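Local coordinates for nitrilotriacetate monooxygenase (Burkholderia pseudomallei, PDB 3SDO), which probably acts as an FMN-dependent flavoprotein monooxygenase, inserting oxygen from molecular oxygen into an organic substrate, at residues 25-30 / 297-302; 46-51 / 407-412; 216-221 / 227-232; 368-373 / 379-384. All blocks are in the same frame, centred on the assembly; numbering follows the deposited sequence.

Contact 1 (25-30 / 297-302); sequences AWKHPS and PREALA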
loop_
_atom_site.group_PDB
_atom_site.type_symbol
_atom_site.label_atom_id
_atom_site.label_comp_id
_atom_site.label_asym_id
_atom_site.label_seq_id
_atom_site.Cartn_x
_atom_site.Cartn_y
_atom_site.Cartn_z
ATOM N N ALA A 25 -0.590 -4.438 -23.962
ATOM C CA ALA A 25 0.795 -3.978 -23.942
ATOM C C ALA A 25 1.772 -5.064 -23.461
ATOM O O ALA A 25 2.969 -5.012 -23.789
ATOM C CB ALA A 25 0.924 -2.701 -23.067
ATOM N N TRP A 26 1.276 -6.041 -22.699
ATOM C CA TRP A 26 2.128 -7.155 -22.219
ATOM C C TRP A 26 2.772 -7.939 -23.370
ATOM O O TRP A 26 3.741 -8.685 -23.149
ATOM C CB TRP A 26 1.349 -8.144 -21.340
ATOM C CG TRP A 26 0.300 -8.954 -22.054
ATOM C CD1 TRP A 26 -1.009 -8.589 -22.299
ATOM C CD2 TRP A 26 0.450 -10.271 -22.597
ATOM N NE1 TRP A 26 -1.667 -9.585 -22.979
ATOM C CE2 TRP A 26 -0.801 -10.635 -23.172
ATOM C CE3 TRP A 26 1.507 -11.182 -22.649
ATOM C CZ2 TRP A 26 -1.015 -11.867 -23.786
ATOM C CZ3 TRP A 26 1.296 -12.409 -23.290
ATOM C CH2 TRP A 26 0.044 -12.742 -23.838
ATOM N N LYS A 27 2.185 -7.832 -24.563
ATOM C CA LYS A 27 2.709 -8.500 -25.756
ATOM C C LYS A 27 3.889 -7.754 -26.391
ATOM O O LYS A 27 4.597 -8.327 -27.222
ATOM C CB LYS A 27 1.637 -8.647 -26.849
ATOM C CG LYS A 27 0.367 -9.403 -26.494
ATOM C CD LYS A 27 -0.458 -9.614 -27.790
ATOM C CE LYS A 27 -1.857 -10.107 -27.527
ATOM N NZ LYS A 27 -2.790 -10.010 -28.717
ATOM N N HIS A 28 4.066 -6.471 -26.072
ATOM C CA HIS A 28 5.107 -5.680 -26.747
ATOM C C HIS A 28 6.501 -6.020 -26.224
ATOM O O HIS A 28 6.693 -6.061 -25.004
ATOM C CB HIS A 28 4.865 -4.170 -26.607
ATOM C CG HIS A 28 5.592 -3.384 -27.642
ATOM N ND1 HIS A 28 6.850 -2.874 -27.430
ATOM C CD2 HIS A 28 5.285 -3.125 -28.934
ATOM C CE1 HIS A 28 7.270 -2.291 -28.542
ATOM N NE2 HIS A 28 6.343 -2.441 -29.474
ATOM N N PRO A 29 7.481 -6.242 -27.140
ATOM C CA PRO A 29 8.832 -6.637 -26.714
ATOM C C PRO A 29 9.615 -5.614 -25.899
ATOM O O PRO A 29 10.600 -5.980 -25.302
ATOM C CB PRO A 29 9.574 -6.926 -28.032
ATOM C CG PRO A 29 8.750 -6.329 -29.114
ATOM C CD PRO A 29 7.338 -6.247 -28.613
ATOM N N SER A 30 9.199 -4.351 -25.872
ATOM C CA SER A 30 9.910 -3.347 -25.076
ATOM C C SER A 30 9.614 -3.421 -23.561
ATOM O O SER A 30 10.197 -2.654 -22.783
ATOM C CB SER A 30 9.591 -1.939 -25.594
ATOM O OG SER A 30 8.250 -1.524 -25.266
ATOM N N PRO A 297 -6.486 -9.769 -34.934
ATOM C CA PRO A 297 -7.735 -9.662 -35.700
ATOM C C PRO A 297 -8.946 -10.289 -34.993
ATOM O O PRO A 297 -10.004 -9.661 -34.912
ATOM C CB PRO A 297 -7.402 -10.369 -37.002
ATOM C CG PRO A 297 -5.947 -10.089 -37.200
ATOM C CD PRO A 297 -5.341 -10.098 -35.810
ATOM N N ARG A 298 -8.771 -11.476 -34.440
ATOM C CA ARG A 298 -9.847 -12.120 -33.705
ATOM C C ARG A 298 -10.396 -11.257 -32.562
ATOM O O ARG A 298 -11.610 -11.235 -32.325
ATOM C CB ARG A 298 -9.378 -13.441 -33.122
ATOM C CG ARG A 298 -10.446 -14.145 -32.295
ATOM C CD ARG A 298 -9.918 -15.411 -31.695
ATOM N NE ARG A 298 -9.517 -16.332 -32.755
ATOM C CZ ARG A 298 -10.307 -17.220 -33.354
ATOM N NH1 ARG A 298 -11.593 -17.355 -33.017
ATOM N NH2 ARG A 298 -9.797 -17.993 -34.306
ATOM N N GLU A 299 -9.497 -10.600 -31.824
ATOM C CA GLU A 299 -9.912 -9.791 -30.682
ATOM C C GLU A 299 -10.651 -8.552 -31.154
ATOM O O GLU A 299 -11.668 -8.165 -30.560
ATOM C CB GLU A 299 -8.725 -9.383 -29.824
ATOM C CG GLU A 299 -8.188 -10.470 -28.902
ATOM C CD GLU A 299 -6.915 -10.007 -28.212
ATOM O OE1 GLU A 299 -7.015 -9.499 -27.059
ATOM O OE2 GLU A 299 -5.840 -10.083 -28.852
ATOM N N ALA A 300 -10.146 -7.934 -32.212
ATOM C CA ALA A 300 -10.869 -6.856 -32.875
ATOM C C ALA A 300 -12.286 -7.285 -33.269
ATOM O O ALA A 300 -13.241 -6.582 -32.976
ATOM C CB ALA A 300 -10.101 -6.362 -34.077
ATOM N N LEU A 301 -12.423 -8.444 -33.909
ATOM C CA LEU A 301 -13.755 -8.958 -34.312
ATOM C C LEU A 301 -14.693 -9.354 -33.136
ATOM O O LEU A 301 -15.906 -9.134 -33.201
ATOM C CB LEU A 301 -13.603 -10.160 -35.252
ATOM C CG LEU A 301 -12.905 -9.957 -36.596
ATOM C CD1 LEU A 301 -12.878 -11.278 -37.388
ATOM C CD2 LEU A 301 -13.594 -8.882 -37.387
ATOM N N ALA A 302 -14.144 -9.963 -32.086
ATOM C CA ALA A 302 -14.951 -10.402 -30.940
ATOM C C ALA A 302 -15.626 -9.199 -30.296
ATOM O O ALA A 302 -16.766 -9.280 -29.830
ATOM C CB ALA A 302 -14.083 -11.156 -29.894
#

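Contact 2 (46-51 / 407-412); sequences ARRAEN and DFVDHV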
loop_
_atom_site.group_PDB
_atom_site.type_symbol
_atom_site.label_atom_id
_atom_site.label_comp_id
_atom_site.label_asym_id
_atom_site.label_seq_id
_atom_site.Cartn_x
_atom_site.Cartn_y
_atom_site.Cartn_z
ATOM N N ALA A 46 9.766 4.380 -12.971
ATOM C CA ALA A 46 9.701 5.528 -12.061
ATOM C C ALA A 46 10.995 6.340 -12.115
ATOM O O ALA A 46 10.947 7.572 -12.154
ATOM C CB ALA A 46 9.376 5.089 -10.604
ATOM N N ARG A 47 12.139 5.651 -12.156
ATOM C CA ARG A 47 13.448 6.333 -12.224
ATOM C C ARG A 47 13.674 7.042 -13.548
ATOM O O ARG A 47 14.183 8.147 -13.583
ATOM C CB ARG A 47 14.590 5.355 -11.946
ATOM C CG ARG A 47 14.664 4.988 -10.471
ATOM C CD ARG A 47 15.713 3.950 -10.229
ATOM N NE ARG A 47 16.000 3.762 -8.808
ATOM C CZ ARG A 47 16.730 2.761 -8.338
ATOM N NH1 ARG A 47 17.216 1.827 -9.172
ATOM N NH2 ARG A 47 16.999 2.692 -7.042
ATOM N N ARG A 48 13.243 6.407 -14.625
ATOM C CA ARG A 48 13.294 6.996 -15.962
ATOM C C ARG A 48 12.522 8.309 -15.985
ATOM O O ARG A 48 13.018 9.327 -16.480
ATOM C CB ARG A 48 12.694 6.016 -16.972
ATOM C CG ARG A 48 13.022 6.294 -18.420
ATOM C CD ARG A 48 14.454 5.934 -18.727
ATOM N NE ARG A 48 14.683 5.740 -20.152
ATOM C CZ ARG A 48 15.061 6.684 -21.009
ATOM N NH1 ARG A 48 15.284 7.931 -20.620
ATOM N NH2 ARG A 48 15.254 6.358 -22.267
ATOM N N ALA A 49 11.305 8.290 -15.449
ATOM C CA ALA A 49 10.492 9.498 -15.376
ATOM C C ALA A 49 11.124 10.563 -14.463
ATOM O O ALA A 49 11.206 11.735 -14.833
ATOM C CB ALA A 49 9.057 9.158 -14.913
ATOM N N GLU A 50 11.582 10.139 -13.292
ATOM C CA GLU A 50 12.170 11.043 -12.317
ATOM C C GLU A 50 13.406 11.738 -12.897
ATOM O O GLU A 50 13.606 12.941 -12.718
ATOM C CB GLU A 50 12.554 10.286 -11.037
ATOM C CG GLU A 50 13.222 11.152 -9.980
ATOM C CD GLU A 50 13.486 10.392 -8.686
ATOM O OE1 GLU A 50 14.351 9.481 -8.692
ATOM O OE2 GLU A 50 12.814 10.690 -7.670
ATOM N N ASN A 51 14.248 10.975 -13.577
ATOM C CA ASN A 51 15.471 11.555 -14.115
ATOM C C ASN A 51 15.202 12.598 -15.228
ATOM O O ASN A 51 16.050 13.444 -15.497
ATOM C CB ASN A 51 16.370 10.446 -14.648
ATOM C CG ASN A 51 17.001 9.622 -13.545
ATOM O OD1 ASN A 51 16.981 10.003 -12.366
ATOM N ND2 ASN A 51 17.620 8.507 -13.936
ATOM N N ASP A 407 10.678 7.159 -25.591
ATOM C CA ASP A 407 10.522 8.132 -26.688
ATOM C C ASP A 407 10.150 9.497 -26.163
ATOM O O ASP A 407 10.674 10.532 -26.626
ATOM C CB ASP A 407 9.431 7.716 -27.671
ATOM C CG ASP A 407 9.834 6.550 -28.566
ATOM O OD1 ASP A 407 11.004 6.127 -28.540
ATOM O OD2 ASP A 407 8.939 6.034 -29.280
ATOM N N PHE A 408 9.192 9.528 -25.239
ATOM C CA PHE A 408 8.692 10.794 -24.758
ATOM C C PHE A 408 9.793 11.567 -24.027
ATOM O O PHE A 408 10.021 12.751 -24.300
ATOM C CB PHE A 408 7.463 10.608 -23.865
ATOM C CG PHE A 408 6.917 11.888 -23.353
ATOM C CD1 PHE A 408 7.325 12.380 -22.123
ATOM C CD2 PHE A 408 6.034 12.635 -24.126
ATOM C CE1 PHE A 408 6.850 13.593 -21.656
ATOM C CE2 PHE A 408 5.564 13.841 -23.667
ATOM C CZ PHE A 408 5.978 14.324 -22.429
ATOM N N VAL A 409 10.491 10.904 -23.110
ATOM C CA VAL A 409 11.506 11.604 -22.315
ATOM C C VAL A 409 12.743 11.959 -23.134
ATOM O O VAL A 409 13.339 13.006 -22.916
ATOM C CB VAL A 409 11.912 10.832 -21.006
ATOM C CG1 VAL A 409 10.699 10.650 -20.101
ATOM C CG2 VAL A 409 12.555 9.510 -21.301
ATOM N N ASP A 410 13.126 11.108 -24.076
ATOM C CA ASP A 410 14.326 11.362 -24.862
ATOM C C ASP A 410 14.091 12.363 -26.001
ATOM O O ASP A 410 15.002 13.101 -26.372
ATOM C CB ASP A 410 14.904 10.047 -25.405
ATOM C CG ASP A 410 15.512 9.169 -24.310
ATOM O OD1 ASP A 410 15.660 9.603 -23.143
ATOM O OD2 ASP A 410 15.846 8.027 -24.618
ATOM N N HIS A 411 12.874 12.411 -26.534
ATOM C CA HIS A 411 12.617 13.188 -27.740
ATOM C C HIS A 411 11.636 14.335 -27.590
ATOM O O HIS A 411 11.828 15.358 -28.203
ATOM C CB HIS A 411 12.221 12.261 -28.877
ATOM C CG HIS A 411 13.275 11.249 -29.173
ATOM N ND1 HIS A 411 13.124 9.911 -28.874
ATOM C CD2 HIS A 411 14.543 11.397 -29.621
ATOM C CE1 HIS A 411 14.236 9.267 -29.187
ATOM N NE2 HIS A 411 15.114 10.147 -29.639
ATOM N N VAL A 412 10.602 14.197 -26.774
ATOM C CA VAL A 412 9.647 15.280 -26.623
ATOM C C VAL A 412 10.068 16.322 -25.584
ATOM O O VAL A 412 10.056 17.536 -25.877
ATOM C CB VAL A 412 8.229 14.768 -26.340
ATOM C CG1 VAL A 412 7.296 15.934 -26.240
ATOM C CG2 VAL A 412 7.780 13.814 -27.465
#

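Contact 3 (216-221 / 227-232); sequences IFQAGS and DLAGRS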
loop_
_atom_site.group_PDB
_atom_site.type_symbol
_atom_site.label_atom_id
_atom_site.label_comp_id
_atom_site.label_asym_id
_atom_site.label_seq_id
_atom_site.Cartn_x
_atom_site.Cartn_y
_atom_site.Cartn_z
ATOM N N ILE A 216 -4.380 16.098 -3.137
ATOM C CA ILE A 216 -5.609 15.432 -3.554
ATOM C C ILE A 216 -5.789 15.550 -5.064
ATOM O O ILE A 216 -5.850 16.667 -5.620
ATOM C CB ILE A 216 -6.858 16.013 -2.848
ATOM C CG1 ILE A 216 -6.711 15.944 -1.333
ATOM C CG2 ILE A 216 -8.148 15.280 -3.291
ATOM C CD1 ILE A 216 -6.334 14.581 -0.766
ATOM N N PHE A 217 -5.870 14.384 -5.702
ATOM C CA PHE A 217 -6.194 14.233 -7.109
ATOM C C PHE A 217 -7.624 13.721 -7.221
ATOM O O PHE A 217 -8.089 12.940 -6.376
ATOM C CB PHE A 217 -5.243 13.227 -7.769
ATOM C CG PHE A 217 -3.872 13.776 -8.035
ATOM C CD1 PHE A 217 -3.005 14.031 -7.006
ATOM C CD2 PHE A 217 -3.454 14.007 -9.328
ATOM C CE1 PHE A 217 -1.758 14.524 -7.254
ATOM C CE2 PHE A 217 -2.216 14.538 -9.595
ATOM C CZ PHE A 217 -1.374 14.806 -8.562
ATOM N N GLN A 218 -8.327 14.168 -8.252
ATOM C CA GLN A 218 -9.656 13.630 -8.545
ATOM C C GLN A 218 -9.889 13.608 -10.044
ATOM O O GLN A 218 -9.208 14.292 -10.780
ATOM C CB GLN A 218 -10.741 14.461 -7.864
ATOM C CG GLN A 218 -10.726 14.407 -6.362
ATOM C CD GLN A 218 -11.772 15.276 -5.729
ATOM O OE1 GLN A 218 -12.785 15.618 -6.358
ATOM N NE2 GLN A 218 -11.510 15.692 -4.477
ATOM N N ALA A 219 -10.835 12.806 -10.498
ATOM C CA ALA A 219 -11.158 12.755 -11.935
ATOM C C ALA A 219 -12.646 12.783 -12.233
ATOM O O ALA A 219 -13.081 12.260 -13.249
ATOM C CB ALA A 219 -10.522 11.536 -12.566
ATOM N N GLY A 220 -13.432 13.440 -11.389
ATOM C CA GLY A 220 -14.872 13.537 -11.643
ATOM C C GLY A 220 -15.145 14.221 -12.984
ATOM O O GLY A 220 -14.463 15.172 -13.352
ATOM N N SER A 221 -16.140 13.714 -13.702
ATOM C CA SER A 221 -16.478 14.178 -15.035
ATOM C C SER A 221 -17.955 14.545 -15.159
ATOM O O SER A 221 -18.339 15.334 -16.021
ATOM C CB SER A 221 -16.145 13.080 -16.030
ATOM O OG SER A 221 -16.860 11.907 -15.706
ATOM N N ASP A 227 -18.019 19.436 -9.513
ATOM C CA ASP A 227 -18.246 20.235 -8.337
ATOM C C ASP A 227 -17.415 19.756 -7.133
ATOM O O ASP A 227 -16.847 20.562 -6.388
ATOM C CB ASP A 227 -19.725 20.217 -7.978
ATOM C CG ASP A 227 -20.097 21.350 -7.063
ATOM O OD1 ASP A 227 -19.817 22.520 -7.429
ATOM O OD2 ASP A 227 -20.647 21.066 -5.982
ATOM N N LEU A 228 -17.359 18.449 -6.922
ATOM C CA LEU A 228 -16.508 17.932 -5.862
ATOM C C LEU A 228 -15.063 18.339 -6.129
ATOM O O LEU A 228 -14.376 18.755 -5.210
ATOM C CB LEU A 228 -16.629 16.410 -5.735
ATOM C CG LEU A 228 -15.822 15.759 -4.614
ATOM C CD1 LEU A 228 -16.148 16.338 -3.270
ATOM C CD2 LEU A 228 -16.042 14.232 -4.641
ATOM N N ALA A 229 -14.611 18.240 -7.377
ATOM C CA ALA A 229 -13.214 18.602 -7.713
ATOM C C ALA A 229 -12.923 20.063 -7.379
ATOM O O ALA A 229 -11.894 20.386 -6.783
ATOM C CB ALA A 229 -12.908 18.314 -9.191
ATOM N N GLY A 230 -13.836 20.946 -7.779
ATOM C CA GLY A 230 -13.732 22.384 -7.479
ATOM C C GLY A 230 -13.688 22.703 -5.992
ATOM O O GLY A 230 -12.940 23.593 -5.568
ATOM N N ARG A 231 -14.458 21.959 -5.196
ATOM C CA ARG A 231 -14.504 22.171 -3.753
ATOM C C ARG A 231 -13.338 21.551 -3.000
ATOM O O ARG A 231 -13.048 21.981 -1.880
ATOM C CB ARG A 231 -15.780 21.585 -3.168
ATOM C CG ARG A 231 -17.021 22.413 -3.491
ATOM C CD ARG A 231 -18.281 21.584 -3.396
ATOM N NE ARG A 231 -18.303 20.759 -2.192
ATOM C CZ ARG A 231 -18.784 19.510 -2.128
ATOM N NH1 ARG A 231 -19.292 18.893 -3.202
ATOM N NH2 ARG A 231 -18.757 18.863 -0.971
ATOM N N SER A 232 -12.690 20.529 -3.578
ATOM C CA SER A 232 -11.742 19.716 -2.772
ATOM C C SER A 232 -10.486 19.166 -3.468
ATOM O O SER A 232 -9.604 18.660 -2.787
ATOM C CB SER A 232 -12.488 18.554 -2.087
ATOM O OG SER A 232 -12.902 17.561 -3.041
#

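Contact 4 (368-373 / 379-384); sequences SEAFIG and ASEMIR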
loop_
_atom_site.group_PDB
_atom_site.type_symbol
_atom_site.label_atom_id
_atom_site.label_comp_id
_atom_site.label_asym_id
_atom_site.label_seq_id
_atom_site.Cartn_x
_atom_site.Cartn_y
_atom_site.Cartn_z
ATOM N N SER A 368 -4.959 10.456 -30.023
ATOM C CA SER A 368 -5.587 11.043 -31.212
ATOM C C SER A 368 -4.448 11.394 -32.156
ATOM O O SER A 368 -3.297 11.443 -31.737
ATOM C CB SER A 368 -6.373 12.309 -30.856
ATOM O OG SER A 368 -5.494 13.431 -30.727
ATOM N N GLU A 369 -4.766 11.655 -33.414
ATOM C CA GLU A 369 -3.728 11.767 -34.431
ATOM C C GLU A 369 -2.890 13.029 -34.269
ATOM O O GLU A 369 -1.733 13.043 -34.683
ATOM C CB GLU A 369 -4.296 11.622 -35.853
ATOM C CG GLU A 369 -4.913 12.876 -36.490
ATOM C CD GLU A 369 -5.073 12.715 -38.001
ATOM O OE1 GLU A 369 -5.131 11.547 -38.464
ATOM O OE2 GLU A 369 -5.130 13.741 -38.720
ATOM N N ALA A 370 -3.452 14.049 -33.613
ATOM C CA ALA A 370 -2.695 15.279 -33.288
ATOM C C ALA A 370 -1.512 14.998 -32.347
ATOM O O ALA A 370 -0.529 15.739 -32.385
ATOM C CB ALA A 370 -3.617 16.380 -32.703
ATOM N N PHE A 371 -1.596 13.928 -31.540
ATOM C CA PHE A 371 -0.478 13.529 -30.671
ATOM C C PHE A 371 0.352 12.349 -31.244
ATOM O O PHE A 371 1.086 11.688 -30.504
ATOM C CB PHE A 371 -0.967 13.196 -29.254
ATOM C CG PHE A 371 -1.505 14.370 -28.506
ATOM C CD1 PHE A 371 -0.655 15.322 -27.982
ATOM C CD2 PHE A 371 -2.862 14.526 -28.314
ATOM C CE1 PHE A 371 -1.152 16.429 -27.297
ATOM C CE2 PHE A 371 -3.356 15.633 -27.629
ATOM C CZ PHE A 371 -2.481 16.573 -27.108
ATOM N N ILE A 372 0.245 12.122 -32.557
ATOM C CA ILE A 372 1.042 11.119 -33.266
ATOM C C ILE A 372 1.824 11.801 -34.392
ATOM O O ILE A 372 1.238 12.316 -35.356
ATOM C CB ILE A 372 0.135 9.986 -33.849
ATOM C CG1 ILE A 372 -0.652 9.297 -32.720
ATOM C CG2 ILE A 372 0.942 8.944 -34.582
ATOM C CD1 ILE A 372 -1.791 8.361 -33.255
ATOM N N GLY A 373 3.148 11.829 -34.267
ATOM C CA GLY A 373 3.989 12.495 -35.280
ATOM C C GLY A 373 5.380 12.795 -34.759
ATOM O O GLY A 373 5.872 12.102 -33.877
ATOM N N ALA A 379 5.011 18.294 -29.616
ATOM C CA ALA A 379 5.251 19.385 -28.657
ATOM C C ALA A 379 4.365 20.604 -28.954
ATOM O O ALA A 379 3.808 21.203 -28.027
ATOM C CB ALA A 379 6.741 19.796 -28.625
ATOM N N SER A 380 4.237 20.951 -30.238
ATOM C CA SER A 380 3.402 22.059 -30.662
ATOM C C SER A 380 1.936 21.876 -30.215
ATOM O O SER A 380 1.300 22.836 -29.810
ATOM C CB SER A 380 3.476 22.280 -32.177
ATOM O OG SER A 380 4.721 22.866 -32.554
ATOM N N GLU A 381 1.426 20.647 -30.287
ATOM C CA GLU A 381 0.040 20.359 -29.884
ATOM C C GLU A 381 -0.115 20.463 -28.362
ATOM O O GLU A 381 -1.098 21.019 -27.873
ATOM C CB GLU A 381 -0.369 18.970 -30.384
ATOM C CG GLU A 381 -1.787 18.560 -30.049
ATOM C CD GLU A 381 -2.863 19.355 -30.784
ATOM O OE1 GLU A 381 -2.541 20.226 -31.624
ATOM O OE2 GLU A 381 -4.056 19.090 -30.515
ATOM N N MET A 382 0.854 19.956 -27.615
ATOM C CA MET A 382 0.851 20.129 -26.154
ATOM C C MET A 382 0.874 21.597 -25.785
ATOM O O MET A 382 0.145 22.024 -24.879
ATOM C CB MET A 382 2.034 19.413 -25.480
ATOM C CG MET A 382 1.967 17.887 -25.625
ATOM S SD MET A 382 3.428 17.026 -24.977
ATOM C CE MET A 382 3.054 15.400 -25.642
ATOM N N ILE A 383 1.727 22.362 -26.466
ATOM C CA ILE A 383 1.814 23.807 -26.242
ATOM C C ILE A 383 0.482 24.456 -26.555
ATOM O O ILE A 383 0.018 25.316 -25.820
ATOM C CB ILE A 383 2.937 24.443 -27.068
ATOM C CG1 ILE A 383 4.299 24.097 -26.437
ATOM C CG2 ILE A 383 2.700 25.988 -27.237
ATOM C CD1 ILE A 383 5.539 24.276 -27.366
ATOM N N ARG A 384 -0.156 24.017 -27.632
ATOM C CA ARG A 384 -1.464 24.547 -28.000
ATOM C C ARG A 384 -2.493 24.324 -26.884
ATOM O O ARG A 384 -3.232 25.258 -26.516
ATOM C CB ARG A 384 -1.960 23.914 -29.303
ATOM C CG ARG A 384 -3.345 24.389 -29.719
ATOM C CD ARG A 384 -3.732 23.911 -31.100
ATOM N NE ARG A 384 -4.352 22.600 -31.039
ATOM C CZ ARG A 384 -5.659 22.361 -30.957
ATOM N NH1 ARG A 384 -6.532 23.359 -30.904
ATOM N NH2 ARG A 384 -6.097 21.096 -30.920
#

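Contact 1 (25-30 / 297-302)
Lys27 and Glu299 form a surface salt bridge that ties the loop after the first strand of this luciferase-like TIM barrel to helix 297-307, which belongs to the long helical excursion between strands 268-277 and 372-373. The backbones stay far apart: the CA atoms of Lys27 and Glu299 are 13.6 Å from each other, so two long side chains span the gap. They come from opposite directions and meet at their charged ends, where Lys27 NZ donates to Glu299 OE2 at 3.1 Å. OE2 accepts through its syn lone pair, on the side of the other carboxylate oxygen. In Lys27 the CG lies anti to the carbonyl carbon (chi1 -58°) and the chain beyond is fully extended, which gives it the reach to the helix. The carboxylate has further partners: OE1 is bonded by the amide ND2 of Asn24, and OE2 also meets Ser296 OG. The ammonium group has a second acceptor, the carbonyl oxygen of Leu294, so neither charged end relies on the salt bridge alone. The base of the lysine chain rests on the indole of Trp26, whose ring also meets Phe182 of the second subunit, with Lys27 CG standing 3.7 Å above the ring plane of Trp26, over its centre.

Contact 2 (46-51 / 407-412)
Arg48 grips Asp410 end-on with two nitrogens, one to each carboxylate oxygen. NH1 of Arg48 donates to OD1 of Asp410 at 3.0 Å, and NH2 of Arg48 donates to OD2 of Asp410 at 2.9 Å, the latter with an N-H...O angle of 162°. Both oxygens lie close to the guanidinium plane and both are met on their syn sides, yet the two flat groups are not coplanar: their planes stand 41° apart, so the donors sit out of the carboxylate plane. Over one face of the same guanidinium comes the methyl CG2 of Val409, 3.2 Å from Arg48 NH1, a close approach that limits how far the group can turn. The bend of Arg48 at chi2 (74°) swings its end over to the other helix, although its CB does not point there.

The two helices are the first and the last of the TIM barrel: helix 39-51 follows strand 11-15, helix 401-418 follows strand 393-396, and those strands pair in parallel where the barrel closes. The salt bridge thus joins the outer layer across the closure, at a point where helix 401-418 widens into a pi-type turn. In the next shell Arg48 NE makes a salt bridge with Asp406 OD1, giving the guanidinium a second anion on the same helix, while Leu405 touches the arginine side chain and Ala52 packs on Val409. Farther along helix 39-51, Glu50 OE2 accepts from the backbone nitrogens of Ser91, Lys92 and Ile93.

Contact 3 (216-221 / 227-232)
Strand 216-218 and helix 227-232 run nearly antiparallel, at 166° with their axes 9.1 Å apart at closest approach, and the backbones draw nearest where the CA atoms of Gln218 and Ala229 are 6.2 Å apart. The side chain of Gln218 fills most of the gap. Its CG is anti to the carbonyl carbon (chi1 -66°) and the chain stays extended, which carries the amide onto the helix. There NE2 of Gln218 donates to OG of Ser232 at 2.7 Å, along a line in the amide plane and nearly straight at 166°. That hydroxyl in turn donates to the carbonyl oxygen of Leu228, one turn back in the helix, at 2.9 Å, approaching from above the carbonyl plane. The serine is therefore held as acceptor and donor at once. OE1 of Gln218 turns the other way and rests on carbon, 3.3 Å from CA of Ala229 and 3.5 Å from CG of Leu228. These elements belong to a beta-alpha-beta unit of the TIM barrel, in which helix 223-232 links the parallel strands 215-218 and 235-238. The turn between strand and helix carries Ser221 and Ser222, both predicted to bind FMN, and the side chain of Leu228 lies about 4 Å from that of Tyr151, another residue predicted to bind FMN. At the far end, CG2 of Ile216 packs 3.7 Å from the carbonyl oxygen of Ser232.

Contact 4 (368-373 / 379-384)
Glu381 meets the 368-373 segment with its aliphatic part as well as its acid. Its CG lies over one face of the Phe371 ring in a CH-pi contact, 3.8 Å from the ring centroid and 24° off the ring normal, displaced toward the rim. Chi2 of 69° then bends the chain there, turning the carboxylate aside until its plane stands 75° from that of the ring. This brings OE2 of Glu381 within 3.5 Å of CB of Ala370, a van der Waals contact; the same oxygen is hydrogen-bonded to NE1 of Trp385, whose ring also meets Phe371 edge-to-face.

Met382 reaches the same ring from another direction. Its CG approaches the edge near the ring plane, 3.8 Å from CE1 of Phe371, so consecutive helix residues touch the phenyl group at face and edge.

Arg384 makes no contact with 368-373 but fixes the acid that does. It grips Glu381 side-on, NE of Arg384 reaching OE1 of Glu381 at 3.0 Å from above the carboxylate plane, and NH2 of Arg384 reaching OE2 of Glu381 at 2.9 Å on the syn side. The guanidinium also makes a cation-pi contact with Phe243.

The contact sets the turn that leads into strand 372-373 of the TIM barrel, through Ala370 and Phe371, against the following helix 375-387. Backbone bonds to Ile276 attach Phe371 and Gly373 to strand 268-277, Ile273 of that strand touches both Phe371 and Met382, and helix 401-418 packs against Ala379 and Ile383.

In the fold
From the N terminus, contact 1 opens in the loop after strand 11-15 and closes on helix 297-307, linking the loop after the first barrel strand to the helical excursion. Contact 2 opens soon after, on helix 39-51, and closes only at helix 401-418, so the two long loops cross. Contact 3 is local, a strand and its own helix, and falls within both of them. Contact 4, equally short-range, begins after contact 1 has closed and lies within contact 2. Contacts 2 and 3 lie on opposite sides of the chain's centre. Contacts 2 and 4 touch directly: Phe408 CE2 is 3.6 Å from Met382 CE, which couples the last two barrel helices.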